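PDB 3N3F: collagen alpha-1(XV) chain from Homo sapiens, which forms the trimerization domain of a multiplexin collagen, bringing three chains together and probably promoting their folding into the collagen triple helix. Local coordinates for residues A[12-23]-A[34-42]. Residues are numbered along the deposited sequence; the frame is centred on the assembly and turned at random.
Sequences MLQKAHLVIEGT and FIRVRDGWK
Arg36, Trp41 and Met12 bury the most surface where helix 9-13 and the loop that follows lie against the hairpin of strands 32-37 and 40-43. The Arg36 chain bends at chi2 (-53°) and runs along residues 16-19, its CG pressed against CG1 of Val19. Its guanidinium takes the carbonyl oxygen of Ala16 side-on, with both donors on this one atom: Arg36 NH2 lies 2.7 Å from Ala16 O, and NE, 3.1 Å away, approaches in the carbonyl plane on a lone pair. The oxygen sits in the guanidinium plane, while Arg36 NH1 turns back to Val37 O in its own hairpin (2.8 Å), so bonds in two directions fix the rotation of the group.

Trp41 packs beside it against Met12, Leu13 and Ala16. Met12 extends through chi1 and chi2, then bends at chi3 (87°), which brings Met12 CE over the five-membered ring of Trp41, 3.9 Å from its centroid; the same methyl lies over a face of the Phe34 ring, a second CH-pi contact, and SD makes Met-aromatic contacts with both rings. Leu13 CD2 lies over the six-membered ring of Trp41, whereas Ala16 CB comes within 3.4 Å of Trp41 CZ2. At the indole edge, NE1 donates to a water in the ring plane that in turn donates to Met12 O, linking the indole N-H to the backbone of Met12.

Farther along, Arg36 N donates to Thr23 O (2.8 Å), the last residue of the type II turn from Ile20 to Thr23. Glu21 OE2 forms a hydrogen bond with Tyr26 OH of the second subunit, and Trp41 joins an antiparallel ladder with that subunit. Helix 9-13 and the following loop, packed on a beta hairpin whose sheet continues into a second subunit, belong to the trimeric fold of the multiplexin collagen trimerization domain.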
# COMPACT_ATOMS: atom_id res chain seq x y z
N MET A 12 -14.88 0.76 10.09
CA MET A 12 -14.62 0.68 8.66
C MET A 12 -15.73 -0.09 7.94
O MET A 12 -16.24 0.35 6.91
CB MET A 12 -13.28 -0.02 8.40
CG MET A 12 -12.99 -0.32 6.94
SD MET A 12 -11.53 -1.37 6.70
CE MET A 12 -12.24 -3.00 6.83
N LEU A 13 -16.12 -1.24 8.50
CA LEU A 13 -17.16 -2.08 7.92
C LEU A 13 -18.52 -1.40 7.75
O LEU A 13 -19.26 -1.73 6.83
CB LEU A 13 -17.34 -3.35 8.77
CG LEU A 13 -16.20 -4.38 8.82
CD1 LEU A 13 -16.56 -5.48 9.81
CD2 LEU A 13 -15.95 -4.96 7.44
N GLN A 14 -18.84 -0.46 8.62
CA GLN A 14 -20.13 0.22 8.51
C GLN A 14 -20.10 1.48 7.64
O GLN A 14 -21.14 2.11 7.41
CB GLN A 14 -20.68 0.55 9.90
CG GLN A 14 -19.80 1.46 10.73
CD GLN A 14 -20.32 1.62 12.15
OE1 GLN A 14 -19.80 2.43 12.92
NE2 GLN A 14 -21.33 0.84 12.50
N LYS A 15 -18.92 1.83 7.15
CA LYS A 15 -18.77 3.02 6.32
C LYS A 15 -18.18 2.71 4.95
O LYS A 15 -17.34 3.45 4.44
CB LYS A 15 -17.91 4.05 7.06
CG LYS A 15 -18.55 4.56 8.34
CD LYS A 15 -17.63 5.48 9.11
CE LYS A 15 -18.35 6.13 10.29
NZ LYS A 15 -18.93 5.13 11.22
N ALA A 16 -18.65 1.62 4.36
CA ALA A 16 -18.19 1.19 3.05
C ALA A 16 -18.46 2.22 1.96
O ALA A 16 -17.70 2.32 0.99
CB ALA A 16 -18.85 -0.14 2.68
N HIS A 17 -19.54 2.97 2.10
CA HIS A 17 -19.90 3.97 1.10
C HIS A 17 -19.20 5.31 1.26
O HIS A 17 -19.39 6.22 0.45
CB HIS A 17 -21.41 4.16 1.07
CG HIS A 17 -22.16 2.91 0.74
ND1 HIS A 17 -21.88 2.15 -0.38
CD2 HIS A 17 -23.17 2.28 1.38
CE1 HIS A 17 -22.68 1.10 -0.41
NE2 HIS A 17 -23.47 1.15 0.65
N LEU A 18 -18.38 5.44 2.30
CA LEU A 18 -17.64 6.67 2.52
C LEU A 18 -16.24 6.53 1.94
O LEU A 18 -15.48 7.49 1.90
CB LEU A 18 -17.54 6.99 4.02
CG LEU A 18 -18.84 7.34 4.75
CD1 LEU A 18 -18.53 7.71 6.20
CD2 LEU A 18 -19.53 8.50 4.05
N VAL A 19 -15.91 5.33 1.48
CA VAL A 19 -14.59 5.09 0.91
C VAL A 19 -14.69 4.62 -0.54
O VAL A 19 -15.36 3.63 -0.83
CB VAL A 19 -13.82 4.02 1.71
CG1 VAL A 19 -12.38 3.94 1.22
CG2 VAL A 19 -13.86 4.34 3.20
N ILE A 20 -14.00 5.32 -1.43
CA ILE A 20 -14.01 4.97 -2.85
C ILE A 20 -13.10 3.78 -3.11
O ILE A 20 -12.04 3.65 -2.51
CB ILE A 20 -13.54 6.15 -3.74
CG1 ILE A 20 -14.45 7.37 -3.53
CG2 ILE A 20 -13.56 5.73 -5.21
CD1 ILE A 20 -15.87 7.16 -4.00
N GLU A 21 -13.54 2.91 -4.01
CA GLU A 21 -12.76 1.74 -4.39
C GLU A 21 -11.34 2.18 -4.75
O GLU A 21 -11.15 3.24 -5.34
CB GLU A 21 -13.44 1.06 -5.58
CG GLU A 21 -12.56 0.16 -6.43
CD GLU A 21 -13.36 -0.55 -7.52
OE1 GLU A 21 -14.25 0.08 -8.12
OE2 GLU A 21 -13.09 -1.74 -7.76
N GLY A 22 -10.35 1.38 -4.38
CA GLY A 22 -8.97 1.71 -4.68
C GLY A 22 -8.31 2.64 -3.68
O GLY A 22 -7.25 3.20 -3.95
N THR A 23 -8.94 2.81 -2.51
CA THR A 23 -8.40 3.68 -1.46
C THR A 23 -7.81 2.83 -0.35
O THR A 23 -8.28 1.72 -0.08
CB THR A 23 -9.51 4.57 -0.84
OG1 THR A 23 -10.04 5.45 -1.83
CG2 THR A 23 -8.96 5.39 0.32
N PHE A 34 -6.04 -1.80 5.20
CA PHE A 34 -6.97 -2.49 4.33
C PHE A 34 -7.07 -1.67 3.06
O PHE A 34 -6.62 -0.53 3.02
CB PHE A 34 -8.35 -2.59 4.97
CG PHE A 34 -8.47 -3.66 6.00
CD1 PHE A 34 -8.95 -4.92 5.66
CD2 PHE A 34 -8.09 -3.42 7.32
CE1 PHE A 34 -9.05 -5.93 6.61
CE2 PHE A 34 -8.18 -4.42 8.28
CZ PHE A 34 -8.66 -5.68 7.92
N ILE A 35 -7.63 -2.25 2.01
CA ILE A 35 -7.81 -1.54 0.77
C ILE A 35 -9.27 -1.71 0.38
O ILE A 35 -9.80 -2.82 0.43
CB ILE A 35 -6.93 -2.10 -0.36
CG1 ILE A 35 -7.18 -3.60 -0.50
CG2 ILE A 35 -5.47 -1.82 -0.07
CD1 ILE A 35 -6.70 -4.17 -1.81
N ARG A 36 -9.91 -0.61 0.01
CA ARG A 36 -11.30 -0.63 -0.40
C ARG A 36 -11.31 -1.10 -1.86
O ARG A 36 -10.69 -0.48 -2.72
CB ARG A 36 -11.88 0.78 -0.30
CG ARG A 36 -13.25 0.87 0.33
CD ARG A 36 -14.22 -0.04 -0.35
NE ARG A 36 -15.60 0.40 -0.22
CZ ARG A 36 -16.61 -0.20 -0.84
NH1 ARG A 36 -16.37 -1.25 -1.61
NH2 ARG A 36 -17.85 0.26 -0.71
N VAL A 37 -12.00 -2.20 -2.13
CA VAL A 37 -12.07 -2.70 -3.50
C VAL A 37 -13.51 -2.92 -3.92
O VAL A 37 -14.44 -2.57 -3.19
CB VAL A 37 -11.31 -4.04 -3.67
CG1 VAL A 37 -9.85 -3.86 -3.28
CG2 VAL A 37 -11.96 -5.12 -2.84
N ARG A 38 -13.70 -3.49 -5.10
CA ARG A 38 -15.04 -3.75 -5.60
C ARG A 38 -15.76 -4.77 -4.71
O ARG A 38 -15.29 -5.89 -4.54
CB ARG A 38 -14.96 -4.27 -7.03
CG ARG A 38 -16.30 -4.58 -7.68
CD ARG A 38 -16.08 -5.12 -9.08
NE ARG A 38 -15.20 -6.29 -9.06
CZ ARG A 38 -14.61 -6.81 -10.13
NH1 ARG A 38 -14.80 -6.27 -11.33
NH2 ARG A 38 -13.84 -7.88 -10.01
N ASP A 39 -16.89 -4.34 -4.15
CA ASP A 39 -17.73 -5.17 -3.29
C ASP A 39 -17.16 -5.51 -1.92
O ASP A 39 -17.58 -6.48 -1.29
CB ASP A 39 -18.10 -6.47 -4.02
CG ASP A 39 -18.76 -6.21 -5.36
OD1 ASP A 39 -19.70 -5.38 -5.42
OD2 ASP A 39 -18.35 -6.84 -6.36
N GLY A 40 -16.21 -4.71 -1.45
CA GLY A 40 -15.66 -4.98 -0.13
C GLY A 40 -14.30 -4.38 0.14
O GLY A 40 -13.97 -3.30 -0.33
N TRP A 41 -13.51 -5.12 0.91
CA TRP A 41 -12.16 -4.71 1.28
C TRP A 41 -11.27 -5.93 1.23
O TRP A 41 -11.74 -7.07 1.17
CB TRP A 41 -12.12 -4.16 2.71
CG TRP A 41 -13.13 -3.12 3.06
CD1 TRP A 41 -12.93 -1.77 3.14
CD2 TRP A 41 -14.50 -3.34 3.44
NE1 TRP A 41 -14.08 -1.14 3.56
CE2 TRP A 41 -15.05 -2.08 3.75
CE3 TRP A 41 -15.30 -4.48 3.55
CZ2 TRP A 41 -16.38 -1.93 4.16
CZ3 TRP A 41 -16.62 -4.33 3.97
CH2 TRP A 41 -17.15 -3.07 4.27
N LYS A 42 -9.96 -5.69 1.27
CA LYS A 42 -8.96 -6.74 1.30
C LYS A 42 -7.89 -6.25 2.27
O LYS A 42 -7.48 -5.10 2.21
CB LYS A 42 -8.36 -6.98 -0.08
CG LYS A 42 -9.24 -7.79 -1.02
CD LYS A 42 -8.52 -8.09 -2.33
CE LYS A 42 -9.31 -9.05 -3.19
NZ LYS A 42 -8.61 -9.35 -4.47
O HOH W 1 -14.97 1.42 4.61